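Local coordinates for protein N-acetylglucosamine-specific lectin (Saxidomus purpuratus, PDB 6M5M) that binds N-acetylglucosamine in a pocket beside a bound calcium ion, as a C-type lectin of a clam, at residues A[73-78]-A[134-139]; A[84-89]-A[124-129]. One frame throughout, in Å; residues are numbered along the deposited sequence.

The two contacts lie side by side in the C-type lectin fold, their centres about 7 Å apart. Along the chain the order is 73-78, 84-89, 124-129, 134-139, so both segments of contact 2 fall between those of contact 1. Contact 2 pairs strands 86-94 and 124-130 in a four-stranded antiparallel sheet. Strand 136-140 is the next neighbour in that sheet, and contact 1 sets the corner leading into that strand against helix 68-78. Backbone bonding joins the two: Asn138 N lies 2.9 Å from Asp126 O. Both contacts reach the sugar: three neighbouring strands, 86-94, 124-130 and 136-140, supply side chains to its pocket.

Contact 1: residues A[73-78]-A[134-139]; sequences FIRGVI and VWQWND. With CA (calcium ion), chain E; NAG (2-acetamido-2-deoxy-beta-D-glucopyranose), chain D.
Arg75 reaches from helix 68-78 to the backbone carbonyl of Trp135. Arg75 NE lies 2.9 Å from Trp135 O, and Arg75 NH2 lies 3.0 Å from it. Both hydrogen bonds are weak, with N-H...O angles near 125°. The carbonyl sits in the fork between the two nitrogens, oblique to the guanidinium plane. The side chain leaves the helix with CG anti to the backbone N (chi1 -172°), and a bend at chi3 (-58°) turns the guanidinium to this carbonyl. Its stronger partner is Asp71, one turn earlier in the helix, whose carboxylate makes a salt bridge to NH2. Three residues on in the helix, Ile78 lies over one face of the Trp135 indole. Ile78 CG1 is 3.8 Å from the centre of the six-membered ring of Trp135, a CH-pi contact, and Ile78 CD1 packs on Trp135 CE3.

Trp135 and Gln136 together face Leu128, which makes a G1 beta bulge where strand 136-140 begins. This strand carries part of the sugar and calcium site of the C-type lectin domain at its far end. There Asn138 ND2 donates to NAG O3 over 2.9 Å. Asn138 OD1 accepts from a water that also binds the calcium ion, and from Arg117 NE. Both ends of this amide are therefore engaged, which fixes its rotation. Asp139 binds the same calcium ion twice, through its backbone O (2.3 Å) and through OD2 (2.4 Å). Asp119, Gln141 and three waters fill the remaining places. Two of those waters lie between the ion and the sugar hydroxyls O3 and O4, so calcium meets the sugar through water.

Contact 2: residues A[84-89]-A[124-129]; sequences FHYYWI and CMDYLN. With NAG (2-acetamido-2-deoxy-beta-D-glucopyranose), chain D.
Tyr87 and Tyr127 form the hydrogen-bonded pair at the middle of these two antiparallel strands. Tyr127 N lies 2.7 Å from Tyr87 O, and Tyr87 N donates in return to Tyr127 O. Asn129 N to His85 O and Ile89 N to Met125 O extend the pairing at its two ends. Tyr86 with Leu128 and Trp88 with Asp126 are the non-hydrogen-bonded pairs, and their side chains leave the other face of the sheet from the two tyrosines.

Asp126 can be followed outward along that face. Asp126 CB lies 3.0 Å from Tyr87 O and 3.5 Å from Trp88 CE3. CG sits between the backbone N and the carbonyl carbon (chi1 55°), which turns the carboxylate alongside the indole, the two planes only 17° apart. OD1 takes a weak hydrogen bond from Asn138 ND2. Asp126 OD2 stands 2.4 Å from NAG O7, a very short and doubtful spacing; the acid may hold a proton and donate it.

The acetamido methyl of the sugar, NAG C8, rests over the centre of the Tyr86 ring, 3.8 Å above its plane. The hydroxyl of Tyr86 is held by Lys147 O. Leu128 CD2 lies 3.4 Å from NAG O6, at the sugar's other end from the acetamido group. Cys124 SG, disulfide-bonded to Cys143, lies oblique to the Trp88 indole, 4.5 Å from the centre of its six-membered ring. The Tyr86 ring face, the Trp88 indole, the Asp126 carboxylate and strand 136-140 line the acetamido pocket on the sheet of a C-type lectin domain.

Contact 1: residues A[73-78]-A[134-139]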
ATOM      1  N   PHE A  73       9.559  -2.957  -4.844  1.00 36.18           N
ATOM      2  CA  PHE A  73       8.999  -1.779  -5.544  1.00 37.07           C
ATOM      3  C   PHE A  73      10.160  -0.801  -5.777  1.00 41.58           C
ATOM      4  O   PHE A  73      10.364  -0.286  -6.899  1.00 39.53           O
ATOM      5  CB  PHE A  73       7.898  -1.085  -4.742  1.00 38.55           C
ATOM      6  CG  PHE A  73       7.595   0.309  -5.219  1.00 40.53           C
ATOM      7  CD1 PHE A  73       6.958   0.525  -6.429  1.00 38.23           C
ATOM      8  CD2 PHE A  73       8.020   1.418  -4.500  1.00 41.68           C
ATOM      9  CE1 PHE A  73       6.714   1.810  -6.887  1.00 42.42           C
ATOM     10  CE2 PHE A  73       7.739   2.703  -4.938  1.00 41.61           C
ATOM     11  CZ  PHE A  73       7.122   2.898  -6.149  1.00 45.72           C
ATOM     12  N   ILE A  74      10.925  -0.538  -4.712  1.00 36.79           N
ATOM     13  CA  ILE A  74      12.042   0.440  -4.761  1.00 34.67           C
ATOM     14  C   ILE A  74      13.052  -0.057  -5.791  1.00 33.41           C
ATOM     15  O   ILE A  74      13.461   0.743  -6.667  1.00 39.14           O
ATOM     16  CB  ILE A  74      12.676   0.627  -3.365  1.00 33.54           C
ATOM     17  CG1 ILE A  74      11.748   1.396  -2.413  1.00 37.65           C
ATOM     18  CG2 ILE A  74      14.024   1.311  -3.531  1.00 38.22           C
ATOM     19  CD1 ILE A  74      12.235   1.356  -0.953  1.00 38.33           C
ATOM     20  N   ARG A  75      13.447  -1.322  -5.690  1.00 39.04           N
ATOM     21  CA  ARG A  75      14.501  -1.895  -6.564  1.00 37.17           C
ATOM     22  C   ARG A  75      14.034  -1.793  -8.015  1.00 39.11           C
ATOM     23  O   ARG A  75      14.886  -1.543  -8.882  1.00 38.08           O
ATOM     24  CB  ARG A  75      14.853  -3.341  -6.204  1.00 37.26           C
ATOM     25  CG  ARG A  75      16.056  -3.905  -6.946  1.00 39.30           C
ATOM     26  CD  ARG A  75      16.602  -5.258  -6.484  1.00 38.42           C
ATOM     27  NE  ARG A  75      17.002  -5.280  -5.085  1.00 45.41           N
ATOM     28  CZ  ARG A  75      16.199  -5.512  -4.035  1.00 48.19           C
ATOM     29  NH1 ARG A  75      14.914  -5.792  -4.190  1.00 54.37           N
ATOM     30  NH2 ARG A  75      16.685  -5.447  -2.809  1.00 43.23           N
ATOM     31  N   GLY A  76      12.744  -1.992  -8.262  1.00 43.75           N
ATOM     32  CA  GLY A  76      12.156  -1.918  -9.616  1.00 43.33           C
ATOM     33  C   GLY A  76      12.322  -0.547 -10.238  1.00 44.27           C
ATOM     34  O   GLY A  76      12.602  -0.452 -11.457  1.00 38.87           O
ATOM     35  N   VAL A  77      12.227   0.496  -9.415  1.00 38.54           N
ATOM     36  CA  VAL A  77      12.427   1.899  -9.862  1.00 37.69           C
ATOM     37  C   VAL A  77      13.907   2.154 -10.087  1.00 39.23           C
ATOM     38  O   VAL A  77      14.212   2.716 -11.137  1.00 38.92           O
ATOM     39  CB  VAL A  77      11.830   2.930  -8.890  1.00 37.10           C
ATOM     40  CG1 VAL A  77      12.023   4.357  -9.377  1.00 40.02           C
ATOM     41  CG2 VAL A  77      10.357   2.650  -8.674  1.00 40.58           C
ATOM     42  N   ILE A  78      14.777   1.821  -9.119  1.00 39.72           N
ATOM     43  CA  ILE A  78      16.176   2.323  -9.178  1.00 37.31           C
ATOM     44  C   ILE A  78      16.988   1.419 -10.096  1.00 38.15           C
ATOM     45  O   ILE A  78      17.957   1.927 -10.601  1.00 39.98           O
ATOM     46  CB  ILE A  78      16.842   2.478  -7.795  1.00 38.88           C
ATOM     47  CG1 ILE A  78      16.986   1.153  -7.051  1.00 43.18           C
ATOM     48  CG2 ILE A  78      16.115   3.528  -6.995  1.00 34.12           C
ATOM     49  CD1 ILE A  78      17.335   1.286  -5.578  1.00 42.67           C
ATOM     50  N   VAL A 134      23.743  -5.606  -4.843  1.00 43.74           N
ATOM     51  CA  VAL A 134      22.903  -5.417  -6.056  1.00 49.71           C
ATOM     52  C   VAL A 134      21.612  -4.752  -5.607  1.00 46.54           C
ATOM     53  O   VAL A 134      20.585  -5.454  -5.543  1.00 47.47           O
ATOM     54  CB  VAL A 134      22.631  -6.750  -6.778  1.00 53.78           C
ATOM     55  CG1 VAL A 134      21.746  -6.544  -8.003  1.00 54.73           C
ATOM     56  CG2 VAL A 134      23.933  -7.425  -7.149  1.00 55.30           C
ATOM     57  N   TRP A 135      21.682  -3.449  -5.332  1.00 39.63           N
ATOM     58  CA  TRP A 135      20.548  -2.592  -4.918  1.00 42.19           C
ATOM     59  C   TRP A 135      19.958  -3.167  -3.624  1.00 45.29           C
ATOM     60  O   TRP A 135      18.718  -3.435  -3.563  1.00 38.56           O
ATOM     61  CB  TRP A 135      19.507  -2.436  -6.031  1.00 42.22           C
ATOM     62  CG  TRP A 135      19.890  -1.535  -7.154  1.00 44.55           C
ATOM     63  CD1 TRP A 135      19.911  -1.886  -8.471  1.00 43.88           C
ATOM     64  CD2 TRP A 135      20.308  -0.161  -7.097  1.00 43.08           C
ATOM     65  NE1 TRP A 135      20.309  -0.831  -9.236  1.00 46.01           N
ATOM     66  CE2 TRP A 135      20.557   0.246  -8.425  1.00 46.99           C
ATOM     67  CE3 TRP A 135      20.524   0.761  -6.069  1.00 42.37           C
ATOM     68  CZ2 TRP A 135      20.990   1.529  -8.750  1.00 41.11           C
ATOM     69  CZ3 TRP A 135      20.962   2.028  -6.391  1.00 42.73           C
ATOM     70  CH2 TRP A 135      21.179   2.413  -7.712  1.00 47.29           C
ATOM     71  N   GLN A 136      20.836  -3.364  -2.632  1.00 44.66           N
ATOM     72  CA  GLN A 136      20.441  -3.617  -1.231  1.00 44.75           C
ATOM     73  C   GLN A 136      20.971  -2.487  -0.329  1.00 46.04           C
ATOM     74  O   GLN A 136      21.581  -1.528  -0.830  1.00 42.84           O
ATOM     75  CB  GLN A 136      20.962  -4.994  -0.826  1.00 48.41           C
ATOM     76  CG  GLN A 136      20.265  -6.112  -1.580  1.00 53.13           C
ATOM     77  CD  GLN A 136      21.039  -7.399  -1.493  1.00 51.15           C
ATOM     78  OE1 GLN A 136      22.158  -7.519  -1.989  1.00 53.73           O
ATOM     79  NE2 GLN A 136      20.422  -8.376  -0.865  1.00 51.10           N
ATOM     80  N   TRP A 137      20.714  -2.583   0.969  1.00 44.40           N
ATOM     81  CA  TRP A 137      21.119  -1.561   1.972  1.00 42.50           C
ATOM     82  C   TRP A 137      22.617  -1.662   2.268  1.00 40.44           C
ATOM     83  O   TRP A 137      23.142  -2.784   2.400  1.00 36.18           O
ATOM     84  CB  TRP A 137      20.303  -1.723   3.252  1.00 42.49           C
ATOM     85  CG  TRP A 137      18.827  -1.726   3.056  1.00 45.43           C
ATOM     86  CD1 TRP A 137      18.132  -1.263   1.985  1.00 46.81           C
ATOM     87  CD2 TRP A 137      17.841  -2.167   4.011  1.00 45.73           C
ATOM     88  NE1 TRP A 137      16.788  -1.435   2.189  1.00 46.44           N
ATOM     89  CE2 TRP A 137      16.574  -1.977   3.420  1.00 43.09           C
ATOM     90  CE3 TRP A 137      17.903  -2.710   5.303  1.00 52.15           C
ATOM     91  CZ2 TRP A 137      15.381  -2.321   4.053  1.00 46.40           C
ATOM     92  CZ3 TRP A 137      16.720  -3.035   5.941  1.00 45.62           C
ATOM     93  CH2 TRP A 137      15.476  -2.827   5.325  1.00 47.90           C
ATOM     94  N   ASN A 138      23.283  -0.507   2.353  1.00 39.77           N
ATOM     95  CA  ASN A 138      24.667  -0.365   2.863  1.00 41.04           C
ATOM     96  C   ASN A 138      24.648   0.765   3.894  1.00 38.34           C
ATOM     97  O   ASN A 138      23.726   1.566   3.881  1.00 36.25           O
ATOM     98  CB  ASN A 138      25.633  -0.134   1.698  1.00 38.56           C
ATOM     99  CG  ASN A 138      27.007   0.348   2.096  1.00 40.28           C
ATOM    100  OD1 ASN A 138      27.855  -0.456   2.493  1.00 40.20           O
ATOM    101  ND2 ASN A 138      27.237   1.651   1.981  1.00 40.00           N
ATOM    102  N   ASP A 139      25.611   0.731   4.807  1.00 39.64           N
ATOM    103  CA  ASP A 139      25.918   1.806   5.777  1.00 41.67           C
ATOM    104  C   ASP A 139      27.149   2.555   5.271  1.00 32.89           C
ATOM    105  O   ASP A 139      28.154   1.867   4.918  1.00 37.30           O
ATOM    106  CB  ASP A 139      26.210   1.228   7.169  1.00 44.43           C
ATOM    107  CG  ASP A 139      27.429   0.319   7.198  1.00 41.07           C
ATOM    108  OD1 ASP A 139      27.338  -0.797   6.635  1.00 36.79           O
ATOM    109  OD2 ASP A 139      28.466   0.775   7.723  1.00 41.24           O
TER
HETATM  110 CA    CA E 203      30.096   1.363   6.046  1.00 44.41          CA
HETATM  111  C1  NAG D 202      31.062   2.431  -1.355  1.00 42.11           C
HETATM  112  C2  NAG D 202      29.861   2.929  -0.582  1.00 40.20           C
HETATM  113  C3  NAG D 202      30.557   2.619   0.753  1.00 36.11           C
HETATM  114  C4  NAG D 202      30.853   1.158   0.792  1.00 34.97           C
HETATM  115  C5  NAG D 202      31.556   0.616  -0.460  1.00 37.89           C
HETATM  116  C6  NAG D 202      31.670  -0.881  -0.347  1.00 38.93           C
HETATM  117  C7  NAG D 202      28.309   4.780  -0.582  1.00 34.90           C
HETATM  118  C8  NAG D 202      28.181   6.212  -0.790  1.00 36.03           C
HETATM  119  N2  NAG D 202      29.550   4.303  -0.820  1.00 37.23           N
HETATM  120  O1  NAG D 202      31.709   3.254  -2.229  1.00 40.42           O
HETATM  121  O3  NAG D 202      29.802   2.941   1.902  1.00 34.90           O
HETATM  122  O4  NAG D 202      31.692   0.795   1.924  1.00 36.89           O
HETATM  123  O5  NAG D 202      30.854   1.080  -1.645  1.00 40.27           O
HETATM  124  O6  NAG D 202      30.380  -1.433  -0.475  1.00 42.40           O
HETATM  125  O7  NAG D 202      27.340   4.103  -0.231  1.00 34.48           O
HETATM  126  O   HOH W   1      30.026   0.132   3.960  1.00 39.55           O
HETATM  127  O   HOH W   2      31.042   3.028   4.528  1.00 40.96           O
HETATM  128  O   HOH W   3      32.146   1.157   6.882  1.00 44.76           O

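Contact 2: residues A[84-89]-A[124-129]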
ATOM      1  N   PHE A  84      22.844   6.597 -11.404  1.00 35.11           N
ATOM      2  CA  PHE A  84      23.221   6.524  -9.967  1.00 32.44           C
ATOM      3  C   PHE A  84      23.417   5.096  -9.472  1.00 36.88           C
ATOM      4  O   PHE A  84      22.615   4.196  -9.781  1.00 34.02           O
ATOM      5  CB  PHE A  84      22.144   7.257  -9.165  1.00 30.87           C
ATOM      6  CG  PHE A  84      21.949   8.658  -9.633  1.00 26.25           C
ATOM      7  CD1 PHE A  84      22.949   9.609  -9.483  1.00 27.44           C
ATOM      8  CD2 PHE A  84      20.803   9.048 -10.313  1.00 30.23           C
ATOM      9  CE1 PHE A  84      22.768  10.915  -9.897  1.00 31.54           C
ATOM     10  CE2 PHE A  84      20.671  10.334 -10.808  1.00 31.43           C
ATOM     11  CZ  PHE A  84      21.644  11.277 -10.605  1.00 30.19           C
ATOM     12  N   HIS A  85      24.472   4.898  -8.681  1.00 30.70           N
ATOM     13  CA  HIS A  85      24.792   3.649  -7.949  1.00 29.98           C
ATOM     14  C   HIS A  85      24.392   3.688  -6.463  1.00 33.08           C
ATOM     15  O   HIS A  85      24.610   2.675  -5.833  1.00 35.63           O
ATOM     16  CB  HIS A  85      26.272   3.356  -8.066  1.00 35.41           C
ATOM     17  CG  HIS A  85      26.649   2.939  -9.440  1.00 35.93           C
ATOM     18  ND1 HIS A  85      26.507   3.794 -10.527  1.00 40.12           N
ATOM     19  CD2 HIS A  85      27.229   1.807  -9.907  1.00 42.64           C
ATOM     20  CE1 HIS A  85      26.939   3.185 -11.609  1.00 36.49           C
ATOM     21  NE2 HIS A  85      27.406   1.974 -11.263  1.00 40.64           N
ATOM     22  N   TYR A  86      23.855   4.783  -5.942  1.00 36.00           N
ATOM     23  CA  TYR A  86      23.370   4.850  -4.526  1.00 32.84           C
ATOM     24  C   TYR A  86      22.321   5.938  -4.318  1.00 31.69           C
ATOM     25  O   TYR A  86      22.301   7.040  -4.927  1.00 37.23           O
ATOM     26  CB  TYR A  86      24.526   5.009  -3.512  1.00 33.36           C
ATOM     27  CG  TYR A  86      25.400   6.223  -3.705  1.00 29.95           C
ATOM     28  CD1 TYR A  86      25.140   7.442  -3.092  1.00 28.15           C
ATOM     29  CD2 TYR A  86      26.541   6.166  -4.473  1.00 28.03           C
ATOM     30  CE1 TYR A  86      25.963   8.552  -3.226  1.00 27.98           C
ATOM     31  CE2 TYR A  86      27.375   7.261  -4.619  1.00 30.46           C
ATOM     32  CZ  TYR A  86      27.085   8.483  -4.031  1.00 31.56           C
ATOM     33  OH  TYR A  86      27.918   9.557  -4.213  1.00 34.10           O
ATOM     34  N   TYR A  87      21.373   5.616  -3.443  1.00 32.74           N
ATOM     35  CA  TYR A  87      20.242   6.474  -3.074  1.00 31.62           C
ATOM     36  C   TYR A  87      20.136   6.472  -1.550  1.00 37.42           C
ATOM     37  O   TYR A  87      20.123   5.370  -0.951  1.00 35.47           O
ATOM     38  CB  TYR A  87      18.948   5.933  -3.677  1.00 37.64           C
ATOM     39  CG  TYR A  87      18.738   6.167  -5.154  1.00 29.60           C
ATOM     40  CD1 TYR A  87      19.360   5.387  -6.110  1.00 33.38           C
ATOM     41  CD2 TYR A  87      17.788   7.069  -5.590  1.00 31.26           C
ATOM     42  CE1 TYR A  87      19.080   5.550  -7.466  1.00 32.60           C
ATOM     43  CE2 TYR A  87      17.509   7.259  -6.943  1.00 30.05           C
ATOM     44  CZ  TYR A  87      18.153   6.475  -7.892  1.00 36.21           C
ATOM     45  OH  TYR A  87      17.912   6.621  -9.241  1.00 35.45           O
ATOM     46  N   TRP A  88      20.047   7.658  -0.961  1.00 36.64           N
ATOM     47  CA  TRP A  88      19.864   7.817   0.503  1.00 37.11           C
ATOM     48  C   TRP A  88      18.452   7.405   0.927  1.00 34.07           C
ATOM     49  O   TRP A  88      17.445   7.864   0.345  1.00 30.72           O
ATOM     50  CB  TRP A  88      20.221   9.239   0.924  1.00 33.64           C
ATOM     51  CG  TRP A  88      21.653   9.591   0.713  1.00 27.34           C
ATOM     52  CD1 TRP A  88      22.144  10.668   0.056  1.00 28.59           C
ATOM     53  CD2 TRP A  88      22.786   8.936   1.282  1.00 29.42           C
ATOM     54  NE1 TRP A  88      23.494  10.712   0.136  1.00 28.99           N
ATOM     55  CE2 TRP A  88      23.923   9.650   0.866  1.00 27.68           C
ATOM     56  CE3 TRP A  88      22.944   7.793   2.057  1.00 30.55           C
ATOM     57  CZ2 TRP A  88      25.199   9.250   1.244  1.00 32.85           C
ATOM     58  CZ3 TRP A  88      24.194   7.426   2.470  1.00 32.51           C
ATOM     59  CH2 TRP A  88      25.309   8.147   2.062  1.00 33.71           C
ATOM     60  N   ILE A  89      18.374   6.684   2.061  1.00 31.47           N
ATOM     61  CA  ILE A  89      17.063   6.306   2.657  1.00 34.46           C
ATOM     62  C   ILE A  89      17.046   6.628   4.164  1.00 37.37           C
ATOM     63  O   ILE A  89      18.067   7.054   4.681  1.00 32.75           O
ATOM     64  CB  ILE A  89      16.735   4.847   2.369  1.00 34.49           C
ATOM     65  CG1 ILE A  89      17.778   3.896   2.933  1.00 31.95           C
ATOM     66  CG2 ILE A  89      16.545   4.676   0.871  1.00 35.94           C
ATOM     67  CD1 ILE A  89      17.323   2.494   2.910  1.00 34.94           C
ATOM     68  N   CYS A 124      24.837   6.160   7.994  1.00 35.03           N
ATOM     69  CA  CYS A 124      23.486   6.366   7.413  1.00 34.68           C
ATOM     70  C   CYS A 124      23.346   5.342   6.289  1.00 32.03           C
ATOM     71  O   CYS A 124      24.386   4.900   5.780  1.00 38.49           O
ATOM     72  CB  CYS A 124      23.278   7.775   6.898  1.00 35.67           C
ATOM     73  SG  CYS A 124      24.759   8.484   6.145  1.00 48.10           S
ATOM     74  N   MET A 125      22.119   5.019   5.897  1.00 35.49           N
ATOM     75  CA  MET A 125      21.858   3.895   4.966  1.00 34.35           C
ATOM     76  C   MET A 125      21.513   4.436   3.566  1.00 29.07           C
ATOM     77  O   MET A 125      20.776   5.444   3.417  1.00 32.18           O
ATOM     78  CB  MET A 125      20.709   3.025   5.494  1.00 37.31           C
ATOM     79  CG  MET A 125      20.845   2.707   6.981  1.00 42.69           C
ATOM     80  SD  MET A 125      19.451   1.750   7.734  1.00 42.59           S
ATOM     81  CE  MET A 125      19.283   0.416   6.540  1.00 49.82           C
ATOM     82  N   ASP A 126      21.952   3.677   2.586  1.00 35.36           N
ATOM     83  CA  ASP A 126      21.613   3.962   1.184  1.00 36.74           C
ATOM     84  C   ASP A 126      21.367   2.643   0.462  1.00 32.56           C
ATOM     85  O   ASP A 126      21.776   1.612   0.963  1.00 34.07           O
ATOM     86  CB  ASP A 126      22.725   4.735   0.471  1.00 35.26           C
ATOM     87  CG  ASP A 126      24.105   4.107   0.513  1.00 32.94           C
ATOM     88  OD1 ASP A 126      24.261   3.105   1.145  1.00 35.11           O
ATOM     89  OD2 ASP A 126      25.001   4.658  -0.098  1.00 37.62           O
ATOM     90  N   TYR A 127      20.569   2.695  -0.594  1.00 36.30           N
ATOM     91  CA  TYR A 127      20.588   1.554  -1.537  1.00 32.44           C
ATOM     92  C   TYR A 127      21.879   1.770  -2.329  1.00 33.63           C
ATOM     93  O   TYR A 127      22.192   2.894  -2.649  1.00 36.27           O
ATOM     94  CB  TYR A 127      19.340   1.519  -2.416  1.00 32.09           C
ATOM     95  CG  TYR A 127      18.187   0.769  -1.812  1.00 30.20           C
ATOM     96  CD1 TYR A 127      18.039  -0.588  -1.993  1.00 34.92           C
ATOM     97  CD2 TYR A 127      17.243   1.419  -1.053  1.00 28.79           C
ATOM     98  CE1 TYR A 127      16.983  -1.284  -1.442  1.00 35.38           C
ATOM     99  CE2 TYR A 127      16.175   0.741  -0.503  1.00 30.45           C
ATOM    100  CZ  TYR A 127      16.043  -0.614  -0.695  1.00 32.37           C
ATOM    101  OH  TYR A 127      15.000  -1.282  -0.144  1.00 36.83           O
ATOM    102  N   LEU A 128      22.600   0.693  -2.580  1.00 32.19           N
ATOM    103  CA  LEU A 128      23.925   0.649  -3.231  1.00 39.69           C
ATOM    104  C   LEU A 128      23.922  -0.445  -4.300  1.00 39.54           C
ATOM    105  O   LEU A 128      23.504  -1.603  -4.002  1.00 37.25           O
ATOM    106  CB  LEU A 128      25.011   0.379  -2.184  1.00 40.06           C
ATOM    107  CG  LEU A 128      26.425   0.269  -2.747  1.00 39.16           C
ATOM    108  CD1 LEU A 128      26.871   1.588  -3.342  1.00 40.25           C
ATOM    109  CD2 LEU A 128      27.417  -0.198  -1.692  1.00 42.51           C
ATOM    110  N   ASN A 129      24.296  -0.064  -5.525  1.00 37.13           N
ATOM    111  CA  ASN A 129      24.528  -1.020  -6.633  1.00 37.60           C
ATOM    112  C   ASN A 129      26.032  -1.055  -6.944  1.00 36.88           C
ATOM    113  O   ASN A 129      26.478  -0.252  -7.782  1.00 37.35           O
ATOM    114  CB  ASN A 129      23.672  -0.644  -7.843  1.00 39.99           C
ATOM    115  CG  ASN A 129      23.862  -1.673  -8.933  1.00 37.80           C
ATOM    116  OD1 ASN A 129      23.897  -2.860  -8.639  1.00 41.64           O
ATOM    117  ND2 ASN A 129      23.910  -1.240 -10.180  1.00 47.03           N
TER
HETATM  118  C1  NAG D 202      31.062   2.431  -1.355  1.00 42.11           C
HETATM  119  C2  NAG D 202      29.861   2.929  -0.582  1.00 40.20           C
HETATM  120  C3  NAG D 202      30.557   2.619   0.753  1.00 36.11           C
HETATM  121  C4  NAG D 202      30.853   1.158   0.792  1.00 34.97           C
HETATM  122  C5  NAG D 202      31.556   0.616  -0.460  1.00 37.89           C
HETATM  123  C6  NAG D 202      31.670  -0.881  -0.347  1.00 38.93           C
HETATM  124  C7  NAG D 202      28.309   4.780  -0.582  1.00 34.90           C
HETATM  125  C8  NAG D 202      28.181   6.212  -0.790  1.00 36.03           C
HETATM  126  N2  NAG D 202      29.550   4.303  -0.820  1.00 37.23           N
HETATM  127  O1  NAG D 202      31.709   3.254  -2.229  1.00 40.42           O
HETATM  128  O3  NAG D 202      29.802   2.941   1.902  1.00 34.90           O
HETATM  129  O4  NAG D 202      31.692   0.795   1.924  1.00 36.89           O
HETATM  130  O5  NAG D 202      30.854   1.080  -1.645  1.00 40.27           O
HETATM  131  O6  NAG D 202      30.380  -1.433  -0.475  1.00 42.40           O
HETATM  132  O7  NAG D 202      27.340   4.103  -0.231  1.00 34.48           O
HETATM  133  O   HOH W   4      23.418   1.721 -11.103  1.00 39.07           O